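Local atomic coordinates of aminofutalosine deaminase (Helicobacter pylori, PDB entry 7LKK), a protein that hydrolytically deaminates aminofutalosine in the menaquinone pathway, and probably adenosine as well, at an active site that holds an iron(III) ion. Residues F390-K395 / L403-H408; R315-G320 / L353-K358. All blocks are in the same frame, centred on the assembly; numbering follows the deposited sequence.

Interaction 1: F390-K395 / L403-H408; sequences FGFNEK and LQFLLH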
ATOM      1  N   PHE A 390       5.397   8.307 -18.718  1.00 24.00           N
ATOM      2  CA  PHE A 390       5.993   8.365 -17.388  1.00 22.14           C
ATOM      3  C   PHE A 390       7.503   8.236 -17.520  1.00 23.91           C
ATOM      4  O   PHE A 390       7.992   7.283 -18.133  1.00 19.86           O
ATOM      5  CB  PHE A 390       5.458   7.247 -16.484  1.00 21.75           C
ATOM      6  CG  PHE A 390       4.037   7.450 -16.030  1.00 20.82           C
ATOM      7  CD1 PHE A 390       2.976   7.092 -16.846  1.00 20.24           C
ATOM      8  CD2 PHE A 390       3.766   7.980 -14.779  1.00 22.21           C
ATOM      9  CE1 PHE A 390       1.668   7.271 -16.428  1.00 21.42           C
ATOM     10  CE2 PHE A 390       2.462   8.160 -14.352  1.00 21.06           C
ATOM     11  CZ  PHE A 390       1.412   7.805 -15.178  1.00 19.99           C
ATOM     12  N   GLY A 391       8.236   9.175 -16.931  1.00 26.85           N
ATOM     13  CA  GLY A 391       9.688   9.204 -17.029  1.00 21.93           C
ATOM     14  C   GLY A 391      10.343   8.603 -15.799  1.00 25.55           C
ATOM     15  O   GLY A 391       9.859   8.767 -14.678  1.00 21.61           O
ATOM     16  N   PHE A 392      11.455   7.904 -16.022  1.00 24.19           N
ATOM     17  CA  PHE A 392      12.202   7.252 -14.958  1.00 24.42           C
ATOM     18  C   PHE A 392      13.690   7.525 -15.138  1.00 26.59           C
ATOM     19  O   PHE A 392      14.121   8.126 -16.126  1.00 25.94           O
ATOM     20  CB  PHE A 392      11.927   5.742 -14.930  1.00 21.90           C
ATOM     21  CG  PHE A 392      10.473   5.395 -14.761  1.00 24.26           C
ATOM     22  CD1 PHE A 392       9.880   5.436 -13.509  1.00 24.00           C
ATOM     23  CD2 PHE A 392       9.700   5.039 -15.852  1.00 24.63           C
ATOM     24  CE1 PHE A 392       8.543   5.123 -13.350  1.00 22.30           C
ATOM     25  CE2 PHE A 392       8.360   4.724 -15.700  1.00 23.72           C
ATOM     26  CZ  PHE A 392       7.783   4.766 -14.446  1.00 21.23           C
ATOM     27  N   ASN A 393      14.481   7.076 -14.164  1.00 31.95           N
ATOM     28  CA  ASN A 393      15.926   7.266 -14.172  1.00 31.22           C
ATOM     29  C   ASN A 393      16.683   6.073 -14.741  1.00 33.98           C
ATOM     30  O   ASN A 393      17.916   6.118 -14.820  1.00 24.64           O
ATOM     31  CB  ASN A 393      16.427   7.563 -12.755  1.00 33.20           C
ATOM     32  CG  ASN A 393      15.655   8.684 -12.085  1.00 37.68           C
ATOM     33  OD1 ASN A 393      15.584   9.799 -12.602  1.00 40.20           O
ATOM     34  ND2 ASN A 393      15.078   8.394 -10.924  1.00 42.03           N
ATOM     35  N   GLU A 394      15.985   5.010 -15.129  1.00 29.03           N
ATOM     36  CA  GLU A 394      16.624   3.826 -15.681  1.00 24.67           C
ATOM     37  C   GLU A 394      15.660   3.165 -16.656  1.00 28.04           C
ATOM     38  O   GLU A 394      14.468   3.478 -16.690  1.00 23.67           O
ATOM     39  CB  GLU A 394      17.042   2.847 -14.578  1.00 28.30           C
ATOM     40  N   LYS A 395      16.194   2.251 -17.458  1.00 25.17           N
ATOM     41  CA  LYS A 395      15.399   1.475 -18.401  1.00 25.87           C
ATOM     42  C   LYS A 395      15.130   0.104 -17.793  1.00 29.65           C
ATOM     43  O   LYS A 395      16.070  -0.616 -17.439  1.00 32.88           O
ATOM     44  CB  LYS A 395      16.116   1.341 -19.745  1.00 30.48           C
ATOM     45  CG  LYS A 395      15.250   0.778 -20.863  1.00 31.81           C
ATOM     46  CD  LYS A 395      16.069   0.485 -22.117  1.00 36.82           C
ATOM     47  CE  LYS A 395      16.805   1.723 -22.608  1.00 37.39           C
ATOM     48  NZ  LYS A 395      17.485   1.486 -23.914  1.00 44.12           N
ATOM     49  N   LEU A 403       5.916  -4.502 -13.822  1.00 16.93           N
ATOM     50  CA  LEU A 403       5.950  -4.451 -12.363  1.00 18.18           C
ATOM     51  C   LEU A 403       6.725  -3.234 -11.867  1.00 20.05           C
ATOM     52  O   LEU A 403       6.264  -2.518 -10.971  1.00 18.43           O
ATOM     53  CB  LEU A 403       6.550  -5.740 -11.805  1.00 14.48           C
ATOM     54  CG  LEU A 403       6.849  -5.745 -10.302  1.00 15.09           C
ATOM     55  CD1 LEU A 403       5.588  -5.489  -9.490  1.00 21.36           C
ATOM     56  CD2 LEU A 403       7.502  -7.054  -9.887  1.00 16.41           C
ATOM     57  N   GLN A 404       7.909  -2.981 -12.439  1.00 17.79           N
ATOM     58  CA  GLN A 404       8.696  -1.823 -12.021  1.00 17.29           C
ATOM     59  C   GLN A 404       7.952  -0.523 -12.302  1.00 20.00           C
ATOM     60  O   GLN A 404       8.047   0.435 -11.524  1.00 18.83           O
ATOM     61  CB  GLN A 404      10.057  -1.818 -12.719  1.00 18.89           C
ATOM     62  CG  GLN A 404      10.930  -3.027 -12.416  1.00 22.88           C
ATOM     63  CD  GLN A 404      11.510  -3.009 -11.017  1.00 21.95           C
ATOM     64  OE1 GLN A 404      11.520  -1.977 -10.345  1.00 23.18           O
ATOM     65  NE2 GLN A 404      12.002  -4.158 -10.571  1.00 26.50           N
ATOM     66  N   PHE A 405       7.217  -0.467 -13.415  1.00 17.01           N
ATOM     67  CA  PHE A 405       6.389   0.702 -13.698  1.00 17.02           C
ATOM     68  C   PHE A 405       5.359   0.921 -12.595  1.00 17.67           C
ATOM     69  O   PHE A 405       5.221   2.032 -12.073  1.00 17.85           O
ATOM     70  CB  PHE A 405       5.694   0.544 -15.051  1.00 20.13           C
ATOM     71  CG  PHE A 405       4.604   1.551 -15.290  1.00 16.70           C
ATOM     72  CD1 PHE A 405       4.906   2.813 -15.771  1.00 18.91           C
ATOM     73  CD2 PHE A 405       3.280   1.241 -15.020  1.00 18.19           C
ATOM     74  CE1 PHE A 405       3.907   3.746 -15.986  1.00 20.95           C
ATOM     75  CE2 PHE A 405       2.279   2.169 -15.233  1.00 20.38           C
ATOM     76  CZ  PHE A 405       2.594   3.422 -15.717  1.00 20.37           C
ATOM     77  N   LEU A 406       4.617  -0.130 -12.238  1.00 17.86           N
ATOM     78  CA  LEU A 406       3.597  -0.002 -11.201  1.00 17.37           C
ATOM     79  C   LEU A 406       4.204   0.391  -9.861  1.00 20.40           C
ATOM     80  O   LEU A 406       3.566   1.098  -9.073  1.00 21.48           O
ATOM     81  CB  LEU A 406       2.817  -1.311 -11.065  1.00 19.14           C
ATOM     82  CG  LEU A 406       1.896  -1.676 -12.233  1.00 24.24           C
ATOM     83  CD1 LEU A 406       1.229  -3.023 -11.997  1.00 23.19           C
ATOM     84  CD2 LEU A 406       0.854  -0.590 -12.458  1.00 20.21           C
ATOM     85  N   LEU A 407       5.429  -0.056  -9.584  1.00 18.90           N
ATOM     86  CA  LEU A 407       6.060   0.247  -8.305  1.00 21.38           C
ATOM     87  C   LEU A 407       6.553   1.688  -8.243  1.00 20.20           C
ATOM     88  O   LEU A 407       6.483   2.324  -7.185  1.00 20.74           O
ATOM     89  CB  LEU A 407       7.216  -0.720  -8.046  1.00 18.25           C
ATOM     90  CG  LEU A 407       6.841  -2.173  -7.752  1.00 18.28           C
ATOM     91  CD1 LEU A 407       8.094  -3.021  -7.581  1.00 15.85           C
ATOM     92  CD2 LEU A 407       5.957  -2.265  -6.519  1.00 20.49           C
ATOM     93  N   HIS A 408       7.052   2.225  -9.360  1.00 17.39           N
ATOM     94  CA  HIS A 408       7.741   3.505  -9.337  1.00 21.38           C
ATOM     95  C   HIS A 408       6.965   4.660  -9.958  1.00 22.55           C
ATOM     96  O   HIS A 408       7.323   5.815  -9.712  1.00 25.09           O
ATOM     97  CB  HIS A 408       9.104   3.379 -10.035  1.00 22.82           C
ATOM     98  CG  HIS A 408      10.006   2.364  -9.405  1.00 19.84           C
ATOM     99  ND1 HIS A 408      10.487   2.492  -8.120  1.00 27.97           N
ATOM    100  CD2 HIS A 408      10.502   1.195  -9.876  1.00 25.89           C
ATOM    101  CE1 HIS A 408      11.245   1.449  -7.828  1.00 23.55           C
ATOM    102  NE2 HIS A 408      11.271   0.648  -8.878  1.00 27.10           N
TER
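Phe-405 turns the edge of its ring onto one face of Phe-390, a T-shaped pair with centroids 5.2 Å apart and planes at 86°. The point of the T is the CE1-CZ side of Phe-405: its CE1 lies 3.6 Å from CD1 of Phe-390, and its CZ sits above the Phe-390 plane, displaced toward the rim. Phe-405 can reach across because its CG stands anti to the backbone N (chi1 168°), which brings the ring end closer to strand 387-391 than its CB direction would suggest. CD1 of Phe-405 also lies 3.7 Å from CZ of Phe-392, where the two side chains cross at about a right angle, and Phe-405 therefore bridges two aromatic residues of 390-395. Phe-392 in turn presents its edge to the helix end: its CE1 is 3.8 Å from both the carbonyl carbon C and the CB of His-408. No hydrogen bond spans the segments; the join rests on ring-to-ring contacts and on van der Waals contact of Phe-392 with His-408. This aromatic cluster joins a strand to the helix that follows it in the amidohydrolase fold. Strand 387-391 pairs antiparallel with strand 69-80, whose Val-70 and Leu-72 touch Phe-405, while helices 338-348 and 353-364 pack against helix 401-408 through Leu-403 and Leu-406.

Interaction 2: R315-G320 / L353-K358; sequences RVREAG and LLELAK
A single salt bridge carries this contact: NH1 of Arg-317 lies 3.1 Å from OE2 of Glu-355. As a hydrogen bond it is weak, with an N-H...O angle of 124°. OE2 meets the guanidinium at its edge and near its plane, and the guanidinium and carboxylate planes are only 19° apart. The pairing is nevertheless one-pronged, since NH2 of Arg-317 is 4.9 Å from OE2 and NH1 is 4.8 Å from OE1 of Glu-355. The helices are well separated, with the nearest CA atoms, those of Arg-317 and Leu-356, 12.5 Å apart, and only the long polar side chains span the gap. Both CG atoms lie trans to the backbone N (chi1 -175° in Arg-317), which sends the side chains outward; Glu-355 continues extended, and a bend at chi3 of Arg-317 turns NH1 to OE2. Both residues also touch a crystal neighbour, which may influence how they are placed.

Among backbone bonds, Gly-320, with positive phi, is the first residue to leave helical backbone angles, in a Schellman motif, and its N bonds to Arg-317 O at 2.9 Å.

Apolar packing across this pair is absent and is supplied by other elements. Ala-319 rests on helix 281-291, Leu-353 and Leu-356 on helix 338-348, and Ala-357 on helix 401-408. The bridge thus links helices 313-318 and 353-364 at the surface of the amidohydrolase (TIM-barrel clan) fold, away from the metal site.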
ATOM      1  N   ARG A 315     -11.294 -17.037  -7.535  1.00 21.76           N
ATOM      2  CA  ARG A 315     -12.725 -17.245  -7.727  1.00 19.03           C
ATOM      3  C   ARG A 315     -13.233 -16.493  -8.949  1.00 19.98           C
ATOM      4  O   ARG A 315     -14.047 -17.018  -9.718  1.00 23.57           O
ATOM      5  CB  ARG A 315     -13.482 -16.810  -6.475  1.00 21.95           C
ATOM      6  CG  ARG A 315     -14.924 -17.272  -6.422  1.00 28.48           C
ATOM      7  CD  ARG A 315     -15.618 -16.670  -5.219  1.00 22.56           C
ATOM      8  NE  ARG A 315     -15.485 -17.517  -4.040  1.00 27.87           N
ATOM      9  CZ  ARG A 315     -15.852 -17.151  -2.817  1.00 29.46           C
ATOM     10  NH1 ARG A 315     -16.367 -15.946  -2.612  1.00 22.95           N
ATOM     11  NH2 ARG A 315     -15.697 -17.985  -1.799  1.00 35.69           N
ATOM     12  N   VAL A 316     -12.774 -15.254  -9.135  1.00 20.50           N
ATOM     13  CA  VAL A 316     -13.178 -14.474 -10.301  1.00 17.58           C
ATOM     14  C   VAL A 316     -12.757 -15.184 -11.582  1.00 21.14           C
ATOM     15  O   VAL A 316     -13.517 -15.250 -12.556  1.00 16.89           O
ATOM     16  CB  VAL A 316     -12.588 -13.053 -10.219  1.00 21.35           C
ATOM     17  CG1 VAL A 316     -12.740 -12.331 -11.549  1.00 22.54           C
ATOM     18  CG2 VAL A 316     -13.255 -12.265  -9.093  1.00 25.37           C
ATOM     19  N   ARG A 317     -11.540 -15.729 -11.595  1.00 22.63           N
ATOM     20  CA  ARG A 317     -11.067 -16.476 -12.755  1.00 20.51           C
ATOM     21  C   ARG A 317     -11.882 -17.746 -12.965  1.00 16.88           C
ATOM     22  O   ARG A 317     -12.234 -18.084 -14.100  1.00 21.12           O
ATOM     23  CB  ARG A 317      -9.584 -16.803 -12.578  1.00 18.25           C
ATOM     24  CG  ARG A 317      -8.928 -17.472 -13.769  1.00 20.56           C
ATOM     25  CD  ARG A 317      -7.411 -17.433 -13.632  1.00 23.11           C
ATOM     26  NE  ARG A 317      -6.942 -18.194 -12.478  1.00 22.14           N
ATOM     27  CZ  ARG A 317      -5.755 -18.026 -11.902  1.00 23.09           C
ATOM     28  NH1 ARG A 317      -4.911 -17.114 -12.367  1.00 24.95           N
ATOM     29  NH2 ARG A 317      -5.411 -18.768 -10.858  1.00 23.76           N
ATOM     30  N   GLU A 318     -12.199 -18.457 -11.877  1.00 20.58           N
ATOM     31  CA  GLU A 318     -12.989 -19.680 -11.988  1.00 19.60           C
ATOM     32  C   GLU A 318     -14.375 -19.413 -12.564  1.00 25.53           C
ATOM     33  O   GLU A 318     -14.940 -20.278 -13.244  1.00 21.64           O
ATOM     34  CB  GLU A 318     -13.096 -20.352 -10.618  1.00 20.23           C
ATOM     35  CG  GLU A 318     -11.765 -20.881 -10.099  1.00 21.89           C
ATOM     36  CD  GLU A 318     -11.743 -21.055  -8.595  1.00 27.42           C
ATOM     37  OE1 GLU A 318     -12.815 -20.937  -7.963  1.00 24.06           O
ATOM     38  OE2 GLU A 318     -10.651 -21.314  -8.042  1.00 26.18           O
ATOM     39  N   ALA A 319     -14.938 -18.234 -12.307  1.00 22.69           N
ATOM     40  CA  ALA A 319     -16.235 -17.866 -12.862  1.00 17.07           C
ATOM     41  C   ALA A 319     -16.156 -17.410 -14.312  1.00 25.90           C
ATOM     42  O   ALA A 319     -17.202 -17.154 -14.923  1.00 23.21           O
ATOM     43  CB  ALA A 319     -16.876 -16.765 -12.017  1.00 24.00           C
ATOM     44  N   GLY A 320     -14.956 -17.305 -14.877  1.00 18.10           N
ATOM     45  CA  GLY A 320     -14.818 -16.853 -16.245  1.00 24.71           C
ATOM     46  C   GLY A 320     -14.937 -15.358 -16.422  1.00 23.67           C
ATOM     47  O   GLY A 320     -15.376 -14.900 -17.481  1.00 26.55           O
ATOM     48  N   LEU A 353       3.675 -12.225  -8.287  1.00 18.64           N
ATOM     49  CA  LEU A 353       3.658 -10.777  -8.472  1.00 19.16           C
ATOM     50  C   LEU A 353       3.727 -10.389  -9.945  1.00 21.69           C
ATOM     51  O   LEU A 353       3.027  -9.467 -10.381  1.00 20.13           O
ATOM     52  CB  LEU A 353       4.809 -10.147  -7.690  1.00 21.69           C
ATOM     53  CG  LEU A 353       4.870  -8.622  -7.629  1.00 21.27           C
ATOM     54  CD1 LEU A 353       3.525  -8.039  -7.221  1.00 20.04           C
ATOM     55  CD2 LEU A 353       5.964  -8.184  -6.665  1.00 18.07           C
ATOM     56  N   LEU A 354       4.563 -11.074 -10.727  1.00 19.78           N
ATOM     57  CA  LEU A 354       4.655 -10.743 -12.147  1.00 20.64           C
ATOM     58  C   LEU A 354       3.332 -11.011 -12.856  1.00 21.70           C
ATOM     59  O   LEU A 354       2.910 -10.228 -13.716  1.00 24.52           O
ATOM     60  CB  LEU A 354       5.795 -11.524 -12.799  1.00 18.09           C
ATOM     61  CG  LEU A 354       7.193 -11.044 -12.400  1.00 25.16           C
ATOM     62  CD1 LEU A 354       8.271 -11.946 -12.979  1.00 26.06           C
ATOM     63  CD2 LEU A 354       7.408  -9.596 -12.821  1.00 18.53           C
ATOM     64  N   GLU A 355       2.656 -12.103 -12.496  1.00 18.71           N
ATOM     65  CA  GLU A 355       1.341 -12.377 -13.064  1.00 21.32           C
ATOM     66  C   GLU A 355       0.317 -11.347 -12.602  1.00 20.15           C
ATOM     67  O   GLU A 355      -0.518 -10.894 -13.395  1.00 21.43           O
ATOM     68  CB  GLU A 355       0.894 -13.788 -12.684  1.00 23.09           C
ATOM     69  CG  GLU A 355      -0.384 -14.245 -13.364  1.00 29.46           C
ATOM     70  CD  GLU A 355      -0.914 -15.547 -12.794  1.00 34.65           C
ATOM     71  OE1 GLU A 355      -0.136 -16.273 -12.137  1.00 35.58           O
ATOM     72  OE2 GLU A 355      -2.110 -15.842 -13.001  1.00 28.73           O
ATOM     73  N   LEU A 356       0.376 -10.958 -11.327  1.00 23.21           N
ATOM     74  CA  LEU A 356      -0.577  -9.991 -10.792  1.00 19.21           C
ATOM     75  C   LEU A 356      -0.359  -8.602 -11.380  1.00 18.86           C
ATOM     76  O   LEU A 356      -1.317  -7.832 -11.520  1.00 16.39           O
ATOM     77  CB  LEU A 356      -0.468  -9.949  -9.266  1.00 19.81           C
ATOM     78  CG  LEU A 356      -1.498  -9.128  -8.488  1.00 17.45           C
ATOM     79  CD1 LEU A 356      -2.896  -9.654  -8.744  1.00 17.20           C
ATOM     80  CD2 LEU A 356      -1.179  -9.151  -7.002  1.00 19.58           C
ATOM     81  N   ALA A 357       0.884  -8.270 -11.741  1.00 19.25           N
ATOM     82  CA  ALA A 357       1.160  -6.964 -12.329  1.00 17.89           C
ATOM     83  C   ALA A 357       0.469  -6.811 -13.679  1.00 20.40           C
ATOM     84  O   ALA A 357       0.023  -5.714 -14.037  1.00 19.80           O
ATOM     85  CB  ALA A 357       2.669  -6.755 -12.464  1.00 20.52           C
ATOM     86  N   LYS A 358       0.385  -7.899 -14.449  1.00 17.34           N
ATOM     87  CA  LYS A 358      -0.339  -7.847 -15.716  1.00 21.40           C
ATOM     88  C   LYS A 358      -1.828  -7.622 -15.486  1.00 19.37           C
ATOM     89  O   LYS A 358      -2.462  -6.837 -16.201  1.00 21.16           O
ATOM     90  CB  LYS A 358      -0.122  -9.138 -16.504  1.00 22.12           C
ATOM     91  CG  LYS A 358       1.321  -9.423 -16.882  1.00 25.83           C
ATOM     92  CD  LYS A 358       1.431 -10.768 -17.588  1.00 30.37           C
ATOM     93  CE  LYS A 358       2.877 -11.113 -17.914  1.00 41.98           C
ATOM     94  NZ  LYS A 358       3.014 -12.507 -18.424  1.00 40.99           N
TER

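Overall arrangement
Interaction 2 comes first along the chain and is complete before interaction 1 begins; their centres lie 23 Å apart. Their segments nevertheless touch where helix 353-364 packs on helix 401-408: Leu-406 CD1 is 3.6 Å from Ala-357 O, and Leu-403 CD1 is 3.7 Å from Leu-353 CG. Helix 338-348 packs against both of these helices. The two contacts thus lie on the two partners of one helix pair: Glu-355 is on helix 353-364 and Phe-405 on helix 401-408. Both contacts lie away from the iron and inhibitor site, and segments of both carry residues that pack on the second subunit, among them Leu-354 and Leu-403 on its Tyr-93.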